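Local coordinates for hypothetical protein (Rhodococcus sp., PDB 2OV9) that probably hydrolyses fatty acyl-coenzyme A thioesters to the free acid and coenzyme A, as a dimeric member of the THEM4/THEM5 family of hotdog-fold thioesterases, at residues E10-G15 against N146-K151; A33-V38 against A99-L104; L41-R46 against L118-Q123; D89-P94 against L138-G143. All coordinates share one frame; numbering follows the deposited sequence.

Contact 1: residues E10-G15 against N146-K151; sequences ENSPSG and NAWGGK
The indole of Trp-148 meets Ser-12 and Pro-13 at the edge of its six-membered ring, close to the ring plane. Ser-12 CB lies 3.8 Å from Trp-148 CH2 and about as far from its neighbour CZ3, while the carbonyl oxygen Pro-13 O comes to 3.9 Å from CH2. The broader surroundings of the ring are supplied by Phe-9 and Leu-18, which also touch the indole. Trp-148 is the last residue of helix 131-148, the central helix of the hotdog fold. Its CG stands anti to the backbone N (chi1 177°), which carries the long ring off the helix end to the N-terminal segment. Beyond it the helix closes with a Schellman motif, in which Gly-150 N bonds to Ala-147 O and Lys-151 N to Asn-146 O, each at 2.8 Å. Gly-150 takes the positive phi this ending needs, a conformation glycine adopts without strain. On the other side Ser-12 turns its hydroxyl to its own neighbour: OG donates to Asn-11 OD1 at 2.9 Å, tilted 27° from the carbonyl plane, while the methylene CB meets the ring edge. Asn-11 OD1 also accepts from Thr-8 N, so this one oxygen takes two bonds within the N-terminal segment. The nearby polar groups bond elsewhere, Pro-13 O with Thr-16 OG1 and Trp-148 NE1 with Leu-107 O. No hydrogen bond joins the two segments, and the chemistry is therefore that of van der Waals contact between a large aromatic rim and a small methylene and carbonyl.

Contact 2: residues A33-V38 against A99-L104; sequences AARRVV and APPVVL
Arg-35 reaches from helix 26-43, in the N-terminal helical domain, to Ala-99, Pro-100 and Pro-101 in the loop that leads into strand 105-106 of the hotdog sheet. The tight part is a short hydrogen bond at buried Ala-99: Arg-35 NE donates to Ala-99 O over 2.8 Å, with an N-H...O angle of 143°, and the carbonyl points almost straight at the donor, the oxygen lying 25° out of the guanidinium plane. Extended from CG to NE, the arginine is long enough to bridge from helix to loop, and its flat end offers donors in several directions. NH1 makes a salt bridge with Asp-32, and NH2 bonds to Asn-96 O and Pro-94 O, so one side chain gathers several bends of the loop. A leucine in its place would probably leave Ala-99 O and Asp-32 without their charged mate and allow the loop to shift against the helix. At the partly exposed prolines there is only van der Waals contact, with Pro-101 at the margin. Pro-100 O sits 3.5 Å from Arg-35 CD without a hydrogen bond, and the peptide between the prolines is cis, a geometry proline tolerates better than other residues. That bend brings the Pro-101 ring across the arginine at about a right angle. Its CD lies over one guanidinium face, an apolar cover that competes for none of the N-H groups, 3.8 Å above the plane and over the centre.

Contact 3: residues L41-R46 against L118-Q123; sequences LLRTDR and LTIPYQ
Leu-42 and Pro-121 bring the two backbones closest, their CA atoms 7.2 Å apart. Leu-42 belongs to the weakly bonded last turn of helix 26-43, whereas Pro-121 sits in a 3-10 turn, residues 120-122, in the loop between strand 112-117 and helix 131-148 of the hotdog domain. The turn is closed by Tyr-122 N bonding to Thr-119 O; Pro-121, in the middle of residues 120-122, suits the turn because its ring fixes phi and it has no N-H to satisfy. The contact thus seats the end of an N-terminal helix on a loop of the thioesterase domain. Ile-120 is the wedge. Its CG1 takes the crowded position between the backbone N and the carbonyl carbon (chi1 57°), and with the chain extended beyond it (chi2 162°), CD1 reaches between Leu-42 and Arg-43. There CD1 presses on Leu-42 CB at 3.4 Å, tighter than usual carbon contact, and on Arg-43 CG. The extended arginine lies obliquely across the isoleucine, with CD1 beneath one guanidinium face, 3.4 Å from the plane and toward its rim. Such a side chain can give its flat face to an alkyl group while its N-H groups bond outward in other directions: NH1 forms a salt bridge with Asp-39, one helical turn earlier. A water accepts from Ile-120 N at 2.9 Å. Pro-121 is shared with the second subunit, since its O accepts from Asn-96 ND2 there and its ring packs on Leu-98. On the helix side, one methyl of Leu-42 settles against this same ring, CD1 lying 3.7 Å from Pro-121 CG.

Contact 4: residues D89-P94 against L138-G143; sequences DPVTGP and LDHVLG
At the subunit interface, where active sites of dimeric hotdog thioesterases generally lie, His-140 of helix 131-148 is enclosed by Asp-89, Val-91 and Thr-92. The Asp-89 carboxylate lies over one face of the imidazole, with the two planes 16° apart and OD2 3.3 Å above the ring toward its rim; Asp-89 CG and OD2 are both 3.4 Å from His-140 CE1. This is face contact and not a hydrogen bond. The ring's strong polar partner is His-130 of the second subunit, bonded to ND1. With CG anti to the backbone N (chi1 -164°), the imidazole leaves the helix toward the loop. Val-91 passes along its base, CG2 3.5 Å from His-140 CB, and Val-91 CB makes an off-centre CH-pi contact with the ring; a branched aliphatic residue suits this buried side. Thr-92 brings its methyl CG2 to 3.6 Å from His-140 CD2 and keeps its hydroxyl for the aspartate. The loop itself is folded by an Asx turn set against the central hotdog helix: Asp-89 OD2 accepts from both Val-91 N, at 2.9 Å, and Thr-92 N, at 2.7 Å. The two donors reach it from the same face of the carboxylate. OD1 uses its syn lone pair for Thr-92 OG1 at 2.7 Å and accepts from Thr-86 OG1 as well, so both oxygens are gripped twice and the group's rotation is fixed. Replacing Asp-89 with alanine would probably strand the N-H groups of Val-91 and Thr-92, free the threonine hydroxyl to turn and uncover part of the imidazole face. Asp-89 also packs on His-130 of the second subunit.

Along the chain, contact 1 encloses the other three, since residues 10-15 and 146-151 bracket them, while contacts 2, 3 and 4 cross one another with alternating segments. Contacts 1 and 4 share helix 131-148, their centres 16 Å apart; contacts 2 and 3 share helix 26-43, with centres 13 Å apart. Contact 2 also touches contact 4, where Val-102 N probably bonds to Val-91 O, and so connects the N-terminal helix to the buried centre. Contacts 1 and 3 lie on opposite sides of the chain's centre, 36 Å between centres. Contacts 2, 3 and 4 also touch the second subunit, so the joints between the helical and hotdog parts lie close to the dimer interface.

Contact 1: residues E10-G15 against N146-K151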
loop_
_atom_site.group_PDB
_atom_site.type_symbol
_atom_site.label_atom_id
_atom_site.label_comp_id
_atom_site.label_asym_id
_atom_site.label_seq_id
_atom_site.Cartn_x
_atom_site.Cartn_y
_atom_site.Cartn_z
ATOM N N GLU B 10 -26.058 -13.150 6.468
ATOM C CA GLU B 10 -27.335 -13.875 6.617
ATOM C C GLU B 10 -27.270 -15.357 6.254
ATOM O O GLU B 10 -28.104 -16.161 6.716
ATOM C CB GLU B 10 -28.433 -13.187 5.806
ATOM C CG GLU B 10 -28.779 -11.824 6.347
ATOM C CD GLU B 10 -29.667 -11.026 5.428
ATOM O OE1 GLU B 10 -30.453 -10.209 5.953
ATOM O OE2 GLU B 10 -29.600 -11.223 4.191
ATOM N N ASN B 11 -26.317 -15.728 5.408
ATOM C CA ASN B 11 -26.283 -17.101 4.904
ATOM C C ASN B 11 -25.086 -17.920 5.375
ATOM O O ASN B 11 -24.944 -19.069 5.012
ATOM C CB ASN B 11 -26.399 -17.116 3.369
ATOM C CG ASN B 11 -25.202 -16.497 2.688
ATOM O OD1 ASN B 11 -24.096 -16.422 3.263
ATOM N ND2 ASN B 11 -25.401 -16.055 1.444
ATOM N N SER B 12 -24.225 -17.309 6.183
ATOM C CA SER B 12 -22.997 -17.936 6.651
ATOM C C SER B 12 -22.851 -17.732 8.147
ATOM O O SER B 12 -23.318 -16.719 8.661
ATOM C CB SER B 12 -21.811 -17.332 5.893
ATOM O OG SER B 12 -21.839 -17.772 4.538
ATOM N N PRO B 13 -22.257 -18.711 8.866
ATOM C CA PRO B 13 -22.026 -18.501 10.313
ATOM C C PRO B 13 -21.074 -17.355 10.627
ATOM O O PRO B 13 -20.183 -17.026 9.835
ATOM C CB PRO B 13 -21.402 -19.827 10.808
ATOM C CG PRO B 13 -21.261 -20.710 9.610
ATOM C CD PRO B 13 -21.808 -20.036 8.388
ATOM N N SER B 14 -21.265 -16.759 11.797
ATOM C CA SER B 14 -20.305 -15.809 12.328
ATOM C C SER B 14 -18.947 -16.493 12.377
ATOM O O SER B 14 -18.857 -17.688 12.721
ATOM C CB SER B 14 -20.737 -15.354 13.727
ATOM O OG SER B 14 -20.070 -14.152 14.093
ATOM N N GLY B 15 -17.898 -15.749 12.036
ATOM C CA GLY B 15 -16.539 -16.291 12.031
ATOM C C GLY B 15 -16.157 -16.916 10.691
ATOM O O GLY B 15 -15.106 -17.556 10.580
ATOM N N ASN B 146 -18.792 -4.368 2.792
ATOM C CA ASN B 146 -19.891 -4.295 1.850
ATOM C C ASN B 146 -20.255 -5.644 1.226
ATOM O O ASN B 146 -21.439 -5.946 1.083
ATOM C CB ASN B 146 -19.606 -3.263 0.749
ATOM C CG ASN B 146 -19.624 -1.827 1.265
ATOM O OD1 ASN B 146 -20.203 -1.541 2.301
ATOM N ND2 ASN B 146 -19.033 -0.910 0.502
ATOM N N ALA B 147 -19.260 -6.439 0.825
ATOM C CA ALA B 147 -19.542 -7.782 0.283
ATOM C C ALA B 147 -20.308 -8.619 1.309
ATOM O O ALA B 147 -21.311 -9.247 0.988
ATOM C CB ALA B 147 -18.252 -8.499 -0.107
ATOM N N TRP B 148 -19.820 -8.610 2.543
ATOM C CA TRP B 148 -20.376 -9.401 3.632
ATOM C C TRP B 148 -21.780 -8.942 4.002
ATOM O O TRP B 148 -22.613 -9.729 4.502
ATOM C CB TRP B 148 -19.425 -9.343 4.832
ATOM C CG TRP B 148 -19.881 -10.053 6.083
ATOM C CD1 TRP B 148 -20.171 -9.470 7.297
ATOM C CD2 TRP B 148 -20.049 -11.476 6.275
ATOM N NE1 TRP B 148 -20.514 -10.441 8.223
ATOM C CE2 TRP B 148 -20.457 -11.674 7.623
ATOM C CE3 TRP B 148 -19.922 -12.595 5.437
ATOM C CZ2 TRP B 148 -20.716 -12.943 8.149
ATOM C CZ3 TRP B 148 -20.184 -13.867 5.966
ATOM C CH2 TRP B 148 -20.579 -14.027 7.309
ATOM N N GLY B 149 -22.056 -7.672 3.740
ATOM C CA GLY B 149 -23.395 -7.124 3.931
ATOM C C GLY B 149 -24.279 -7.333 2.705
ATOM O O GLY B 149 -25.386 -6.834 2.662
ATOM N N GLY B 150 -23.780 -8.058 1.704
ATOM C CA GLY B 150 -24.563 -8.378 0.510
ATOM C C GLY B 150 -24.745 -7.221 -0.454
ATOM O O GLY B 150 -25.685 -7.215 -1.267
ATOM N N LYS B 151 -23.845 -6.242 -0.383
ATOM C CA LYS B 151 -23.909 -5.086 -1.276
ATOM C C LYS B 151 -22.608 -4.899 -2.051
ATOM O O LYS B 151 -21.575 -5.484 -1.732
ATOM C CB LYS B 151 -24.261 -3.816 -0.494
ATOM C CG LYS B 151 -25.743 -3.670 -0.125
ATOM C CD LYS B 151 -26.643 -3.405 -1.357
ATOM C CE LYS B 151 -26.579 -1.946 -1.843
ATOM N NZ LYS B 151 -27.349 -1.671 -3.121
#

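Contact 2: residues A33-V38 against A99-L104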
loop_
_atom_site.group_PDB
_atom_site.type_symbol
_atom_site.label_atom_id
_atom_site.label_comp_id
_atom_site.label_asym_id
_atom_site.label_seq_id
_atom_site.Cartn_x
_atom_site.Cartn_y
_atom_site.Cartn_z
ATOM N N ALA B 33 8.194 -16.100 1.177
ATOM C CA ALA B 33 9.644 -15.933 1.133
ATOM C C ALA B 33 10.005 -14.568 0.540
ATOM O O ALA B 33 10.905 -13.889 1.048
ATOM C CB ALA B 33 10.267 -17.045 0.326
ATOM N N ALA B 34 9.309 -14.164 -0.528
ATOM C CA ALA B 34 9.421 -12.803 -1.047
ATOM C C ALA B 34 9.125 -11.726 -0.016
ATOM O O ALA B 34 9.866 -10.736 0.075
ATOM C CB ALA B 34 8.533 -12.602 -2.292
ATOM N N ARG B 35 8.063 -11.900 0.769
ATOM C CA ARG B 35 7.738 -10.923 1.814
ATOM C C ARG B 35 8.909 -10.813 2.790
ATOM O O ARG B 35 9.217 -9.732 3.296
ATOM C CB ARG B 35 6.468 -11.334 2.581
ATOM C CG ARG B 35 5.183 -11.271 1.758
ATOM C CD ARG B 35 3.913 -11.494 2.648
ATOM N NE ARG B 35 2.716 -11.435 1.825
ATOM C CZ ARG B 35 2.096 -12.504 1.346
ATOM N NH1 ARG B 35 2.540 -13.723 1.655
ATOM N NH2 ARG B 35 1.039 -12.364 0.575
ATOM N N ARG B 36 9.547 -11.945 3.048
ATOM C CA ARG B 36 10.653 -12.005 4.004
ATOM C C ARG B 36 11.883 -11.259 3.442
ATOM O O ARG B 36 12.603 -10.579 4.180
ATOM C CB ARG B 36 10.971 -13.474 4.304
ATOM C CG ARG B 36 12.024 -13.679 5.328
ATOM C CD ARG B 36 12.470 -15.130 5.367
ATOM N NE ARG B 36 13.647 -15.270 6.216
ATOM C CZ ARG B 36 14.296 -16.412 6.402
ATOM N NH1 ARG B 36 13.883 -17.535 5.792
ATOM N NH2 ARG B 36 15.360 -16.438 7.205
ATOM N N VAL B 37 12.114 -11.414 2.147
ATOM C CA VAL B 37 13.161 -10.688 1.422
ATOM C C VAL B 37 12.914 -9.157 1.456
ATOM O O VAL B 37 13.848 -8.383 1.742
ATOM C CB VAL B 37 13.265 -11.160 -0.062
ATOM C CG1 VAL B 37 14.126 -10.196 -0.889
ATOM C CG2 VAL B 37 13.788 -12.596 -0.165
ATOM N N VAL B 38 11.687 -8.742 1.125
ATOM C CA VAL B 38 11.263 -7.331 1.195
ATOM C C VAL B 38 11.543 -6.732 2.572
ATOM O O VAL B 38 12.148 -5.670 2.668
ATOM C CB VAL B 38 9.778 -7.148 0.820
ATOM C CG1 VAL B 38 9.293 -5.706 1.135
ATOM C CG2 VAL B 38 9.545 -7.519 -0.669
ATOM N N ALA B 99 0.854 -7.449 0.127
ATOM C CA ALA B 99 -0.156 -7.675 1.166
ATOM C C ALA B 99 0.493 -8.208 2.438
ATOM O O ALA B 99 1.384 -9.046 2.366
ATOM C CB ALA B 99 -1.265 -8.648 0.628
ATOM N N PRO B 100 0.098 -7.690 3.620
ATOM C CA PRO B 100 0.711 -8.240 4.820
ATOM C C PRO B 100 0.822 -9.769 4.871
ATOM O O PRO B 100 1.897 -10.244 5.190
ATOM C CB PRO B 100 -0.159 -7.669 5.950
ATOM C CG PRO B 100 -0.499 -6.308 5.429
ATOM C CD PRO B 100 -0.802 -6.563 3.946
ATOM N N PRO B 101 -0.246 -10.550 4.530
ATOM C CA PRO B 101 -1.609 -10.233 4.131
ATOM C C PRO B 101 -2.551 -10.195 5.313
ATOM O O PRO B 101 -2.292 -10.812 6.358
ATOM C CB PRO B 101 -1.993 -11.391 3.198
ATOM C CG PRO B 101 -1.200 -12.574 3.692
ATOM C CD PRO B 101 -0.016 -12.009 4.501
ATOM N N VAL B 102 -3.621 -9.439 5.149
ATOM C CA VAL B 102 -4.652 -9.349 6.184
ATOM C C VAL B 102 -5.659 -10.474 6.004
ATOM O O VAL B 102 -6.112 -10.729 4.898
ATOM C CB VAL B 102 -5.377 -7.978 6.160
ATOM C CG1 VAL B 102 -6.355 -7.889 7.363
ATOM C CG2 VAL B 102 -4.356 -6.828 6.234
ATOM N N VAL B 103 -5.995 -11.136 7.105
ATOM C CA VAL B 103 -7.012 -12.180 7.139
ATOM C C VAL B 103 -8.265 -11.548 7.759
ATOM O O VAL B 103 -8.166 -10.873 8.805
ATOM C CB VAL B 103 -6.522 -13.340 8.028
ATOM C CG1 VAL B 103 -7.587 -14.394 8.200
ATOM C CG2 VAL B 103 -5.233 -13.947 7.421
ATOM N N LEU B 104 -9.420 -11.743 7.124
ATOM C CA LEU B 104 -10.663 -11.145 7.621
ATOM C C LEU B 104 -11.771 -12.170 7.808
ATOM O O LEU B 104 -11.914 -13.109 7.001
ATOM C CB LEU B 104 -11.160 -10.040 6.679
ATOM C CG LEU B 104 -10.209 -8.883 6.427
ATOM C CD1 LEU B 104 -10.670 -8.107 5.155
ATOM C CD2 LEU B 104 -10.122 -7.998 7.669
#

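Contact 3: residues L41-R46 against L118-Q123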
loop_
_atom_site.group_PDB
_atom_site.type_symbol
_atom_site.label_atom_id
_atom_site.label_comp_id
_atom_site.label_asym_id
_atom_site.label_seq_id
_atom_site.Cartn_x
_atom_site.Cartn_y
_atom_site.Cartn_z
ATOM N N LEU B 41 15.595 -6.540 3.212
ATOM C CA LEU B 41 16.248 -5.494 2.404
ATOM C C LEU B 41 16.225 -4.149 3.097
ATOM O O LEU B 41 17.159 -3.369 2.973
ATOM C CB LEU B 41 15.572 -5.375 1.020
ATOM C CG LEU B 41 15.966 -6.353 -0.102
ATOM C CD1 LEU B 41 14.990 -6.268 -1.316
ATOM C CD2 LEU B 41 17.380 -6.087 -0.573
ATOM N N LEU B 42 15.161 -3.870 3.849
ATOM C CA LEU B 42 15.060 -2.575 4.546
ATOM C C LEU B 42 15.922 -2.509 5.805
ATOM O O LEU B 42 16.195 -1.429 6.329
ATOM C CB LEU B 42 13.600 -2.256 4.884
ATOM C CG LEU B 42 12.764 -1.804 3.688
ATOM C CD1 LEU B 42 11.291 -2.042 3.935
ATOM C CD2 LEU B 42 13.020 -0.321 3.349
ATOM N N ARG B 43 16.339 -3.670 6.285
ATOM C CA ARG B 43 17.145 -3.765 7.495
ATOM C C ARG B 43 18.594 -4.129 7.224
ATOM O O ARG B 43 19.410 -4.091 8.145
ATOM C CB ARG B 43 16.594 -4.840 8.418
ATOM C CG ARG B 43 15.271 -4.523 9.029
ATOM C CD ARG B 43 14.926 -5.569 10.079
ATOM N NE ARG B 43 14.028 -5.027 11.094
ATOM C CZ ARG B 43 12.707 -5.029 10.994
ATOM N NH1 ARG B 43 12.143 -5.550 9.922
ATOM N NH2 ARG B 43 11.952 -4.515 11.955
ATOM N N THR B 44 18.905 -4.502 5.988
ATOM C CA THR B 44 20.204 -5.156 5.690
ATOM C C THR B 44 21.306 -4.098 5.563
ATOM O O THR B 44 21.000 -2.902 5.431
ATOM C CB THR B 44 20.126 -6.074 4.427
ATOM O OG1 THR B 44 21.208 -7.012 4.433
ATOM C CG2 THR B 44 20.167 -5.267 3.117
ATOM N N ASP B 45 22.565 -4.535 5.623
ATOM C CA ASP B 45 23.715 -3.615 5.494
ATOM C C ASP B 45 23.878 -3.285 4.010
ATOM O O ASP B 45 24.133 -4.157 3.188
ATOM C CB ASP B 45 24.979 -4.249 6.095
ATOM C CG ASP B 45 26.283 -3.526 5.695
ATOM O OD1 ASP B 45 26.275 -2.297 5.424
ATOM O OD2 ASP B 45 27.333 -4.216 5.656
ATOM N N ARG B 46 23.703 -2.013 3.680
ATOM C CA ARG B 46 23.719 -1.557 2.292
ATOM C C ARG B 46 25.121 -1.580 1.680
ATOM O O ARG B 46 25.278 -1.489 0.453
ATOM C CB ARG B 46 23.141 -0.146 2.216
ATOM C CG ARG B 46 22.029 0.095 3.243
ATOM C CD ARG B 46 21.099 1.241 2.872
ATOM N NE ARG B 46 21.720 2.546 3.079
ATOM C CZ ARG B 46 21.115 3.703 2.833
ATOM N NH1 ARG B 46 19.870 3.723 2.370
ATOM N NH2 ARG B 46 21.755 4.843 3.052
ATOM N N LEU B 118 1.881 -5.274 11.778
ATOM C CA LEU B 118 2.583 -4.727 10.613
ATOM C C LEU B 118 4.063 -4.487 10.838
ATOM O O LEU B 118 4.503 -4.219 11.948
ATOM C CB LEU B 118 1.897 -3.448 10.105
ATOM C CG LEU B 118 0.492 -3.571 9.537
ATOM C CD1 LEU B 118 -0.166 -2.190 9.403
ATOM C CD2 LEU B 118 0.488 -4.282 8.168
ATOM N N THR B 119 4.806 -4.558 9.741
ATOM C CA THR B 119 6.265 -4.612 9.714
ATOM C C THR B 119 6.877 -3.423 8.978
ATOM O O THR B 119 6.148 -2.588 8.399
ATOM C CB THR B 119 6.690 -5.864 8.967
ATOM O OG1 THR B 119 5.953 -5.923 7.739
ATOM C CG2 THR B 119 6.385 -7.123 9.793
ATOM N N ILE B 120 8.209 -3.348 8.961
ATOM C CA ILE B 120 8.850 -2.095 8.530
ATOM C C ILE B 120 8.596 -1.615 7.104
ATOM O O ILE B 120 8.749 -0.451 6.850
ATOM C CB ILE B 120 10.373 -1.958 8.818
ATOM C CG1 ILE B 120 11.195 -3.091 8.207
ATOM C CG2 ILE B 120 10.655 -1.699 10.312
ATOM C CD1 ILE B 120 12.687 -2.694 8.112
ATOM N N PRO B 121 8.254 -2.503 6.159
ATOM C CA PRO B 121 7.909 -1.941 4.833
ATOM C C PRO B 121 6.727 -0.990 4.848
ATOM O O PRO B 121 6.603 -0.148 3.934
ATOM C CB PRO B 121 7.555 -3.197 4.017
ATOM C CG PRO B 121 8.395 -4.245 4.607
ATOM C CD PRO B 121 8.260 -3.976 6.099
ATOM N N TYR B 122 5.857 -1.151 5.850
ATOM C CA TYR B 122 4.617 -0.348 6.031
ATOM C C TYR B 122 4.814 0.956 6.842
ATOM O O TYR B 122 3.839 1.690 7.133
ATOM C CB TYR B 122 3.513 -1.245 6.654
ATOM C CG TYR B 122 3.262 -2.483 5.807
ATOM C CD1 TYR B 122 2.510 -2.410 4.638
ATOM C CD2 TYR B 122 3.872 -3.697 6.119
ATOM C CE1 TYR B 122 2.292 -3.548 3.833
ATOM C CE2 TYR B 122 3.696 -4.830 5.312
ATOM C CZ TYR B 122 2.910 -4.742 4.181
ATOM O OH TYR B 122 2.723 -5.854 3.411
ATOM N N GLN B 123 6.076 1.245 7.151
ATOM C CA GLN B 123 6.480 2.357 8.042
ATOM C C GLN B 123 6.347 3.731 7.393
ATOM O O GLN B 123 6.721 3.914 6.232
ATOM C CB GLN B 123 7.921 2.159 8.480
ATOM C CG GLN B 123 8.501 3.175 9.513
ATOM C CD GLN B 123 9.791 2.642 10.148
ATOM O OE1 GLN B 123 10.672 2.136 9.456
ATOM N NE2 GLN B 123 9.898 2.744 11.457
HETATM O O HOH W 1 9.761 -5.469 10.221
#

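Contact 4: residues D89-P94 against L138-G143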
loop_
_atom_site.group_PDB
_atom_site.type_symbol
_atom_site.label_atom_id
_atom_site.label_comp_id
_atom_site.label_asym_id
_atom_site.label_seq_id
_atom_site.Cartn_x
_atom_site.Cartn_y
_atom_site.Cartn_z
ATOM N N ASP B 89 -5.432 -8.762 -4.352
ATOM C CA ASP B 89 -5.315 -7.383 -3.932
ATOM C C ASP B 89 -4.094 -7.171 -3.014
ATOM O O ASP B 89 -3.597 -8.132 -2.425
ATOM C CB ASP B 89 -6.606 -7.007 -3.217
ATOM C CG ASP B 89 -6.764 -7.753 -1.938
ATOM O OD1 ASP B 89 -7.295 -8.877 -1.947
ATOM O OD2 ASP B 89 -6.321 -7.223 -0.913
ATOM N N PRO B 90 -3.581 -5.922 -2.925
ATOM C CA PRO B 90 -2.448 -5.645 -2.040
ATOM C C PRO B 90 -2.709 -5.573 -0.539
ATOM O O PRO B 90 -1.826 -5.143 0.199
ATOM C CB PRO B 90 -1.908 -4.301 -2.562
ATOM C CG PRO B 90 -3.099 -3.631 -3.193
ATOM C CD PRO B 90 -3.960 -4.745 -3.740
ATOM N N VAL B 91 -3.885 -5.987 -0.078
ATOM C CA VAL B 91 -4.166 -6.012 1.369
ATOM C C VAL B 91 -4.253 -7.440 1.877
ATOM O O VAL B 91 -3.688 -7.766 2.923
ATOM C CB VAL B 91 -5.491 -5.249 1.717
ATOM C CG1 VAL B 91 -5.777 -5.291 3.232
ATOM C CG2 VAL B 91 -5.429 -3.796 1.216
ATOM N N THR B 92 -4.944 -8.291 1.113
ATOM C CA THR B 92 -5.245 -9.661 1.547
ATOM C C THR B 92 -4.722 -10.763 0.604
ATOM O O THR B 92 -4.860 -11.941 0.923
ATOM C CB THR B 92 -6.782 -9.893 1.703
ATOM O OG1 THR B 92 -7.372 -10.101 0.404
ATOM C CG2 THR B 92 -7.482 -8.707 2.395
ATOM N N GLY B 93 -4.161 -10.390 -0.553
ATOM C CA GLY B 93 -3.792 -11.371 -1.581
ATOM C C GLY B 93 -2.671 -12.303 -1.150
ATOM O O GLY B 93 -1.569 -11.848 -0.903
ATOM N N PRO B 94 -2.947 -13.620 -1.068
ATOM C CA PRO B 94 -1.896 -14.559 -0.630
ATOM C C PRO B 94 -0.705 -14.610 -1.569
ATOM O O PRO B 94 0.403 -14.861 -1.118
ATOM C CB PRO B 94 -2.603 -15.913 -0.610
ATOM C CG PRO B 94 -4.062 -15.599 -0.568
ATOM C CD PRO B 94 -4.227 -14.310 -1.326
ATOM N N LEU B 138 -7.950 0.240 5.476
ATOM C CA LEU B 138 -9.354 0.586 5.829
ATOM C C LEU B 138 -10.239 0.629 4.576
ATOM O O LEU B 138 -11.361 0.133 4.583
ATOM C CB LEU B 138 -9.444 1.907 6.625
ATOM C CG LEU B 138 -9.087 1.738 8.121
ATOM C CD1 LEU B 138 -8.919 3.077 8.789
ATOM C CD2 LEU B 138 -10.155 0.953 8.842
ATOM N N ASP B 139 -9.729 1.215 3.499
ATOM C CA ASP B 139 -10.470 1.204 2.248
ATOM C C ASP B 139 -10.900 -0.235 1.890
ATOM O O ASP B 139 -12.095 -0.516 1.670
ATOM C CB ASP B 139 -9.620 1.811 1.128
ATOM C CG ASP B 139 -10.322 1.785 -0.209
ATOM O OD1 ASP B 139 -11.172 2.649 -0.448
ATOM O OD2 ASP B 139 -10.044 0.893 -1.024
ATOM N N HIS B 140 -9.926 -1.142 1.829
ATOM C CA HIS B 140 -10.208 -2.534 1.523
ATOM C C HIS B 140 -11.188 -3.211 2.474
ATOM O O HIS B 140 -12.102 -3.909 2.035
ATOM C CB HIS B 140 -8.938 -3.386 1.490
ATOM C CG HIS B 140 -9.157 -4.695 0.809
ATOM N ND1 HIS B 140 -9.232 -4.803 -0.563
ATOM C CD2 HIS B 140 -9.431 -5.925 1.303
ATOM C CE1 HIS B 140 -9.499 -6.056 -0.891
ATOM N NE2 HIS B 140 -9.606 -6.762 0.223
ATOM N N VAL B 141 -10.974 -3.049 3.776
ATOM C CA VAL B 141 -11.923 -3.574 4.753
ATOM C C VAL B 141 -13.363 -3.125 4.507
ATOM O O VAL B 141 -14.290 -3.931 4.670
ATOM C CB VAL B 141 -11.495 -3.235 6.202
ATOM C CG1 VAL B 141 -12.508 -3.779 7.188
ATOM C CG2 VAL B 141 -10.153 -3.887 6.464
ATOM N N LEU B 142 -13.556 -1.846 4.146
ATOM C CA LEU B 142 -14.908 -1.347 3.819
ATOM C C LEU B 142 -15.490 -2.097 2.621
ATOM O O LEU B 142 -16.677 -2.421 2.609
ATOM C CB LEU B 142 -14.921 0.176 3.521
ATOM C CG LEU B 142 -14.459 1.121 4.645
ATOM C CD1 LEU B 142 -14.724 2.560 4.242
ATOM C CD2 LEU B 142 -15.172 0.778 5.938
ATOM N N GLY B 143 -14.654 -2.365 1.619
ATOM C CA GLY B 143 -15.073 -3.198 0.474
ATOM C C GLY B 143 -15.534 -4.586 0.880
ATOM O O GLY B 143 -16.529 -5.106 0.383
#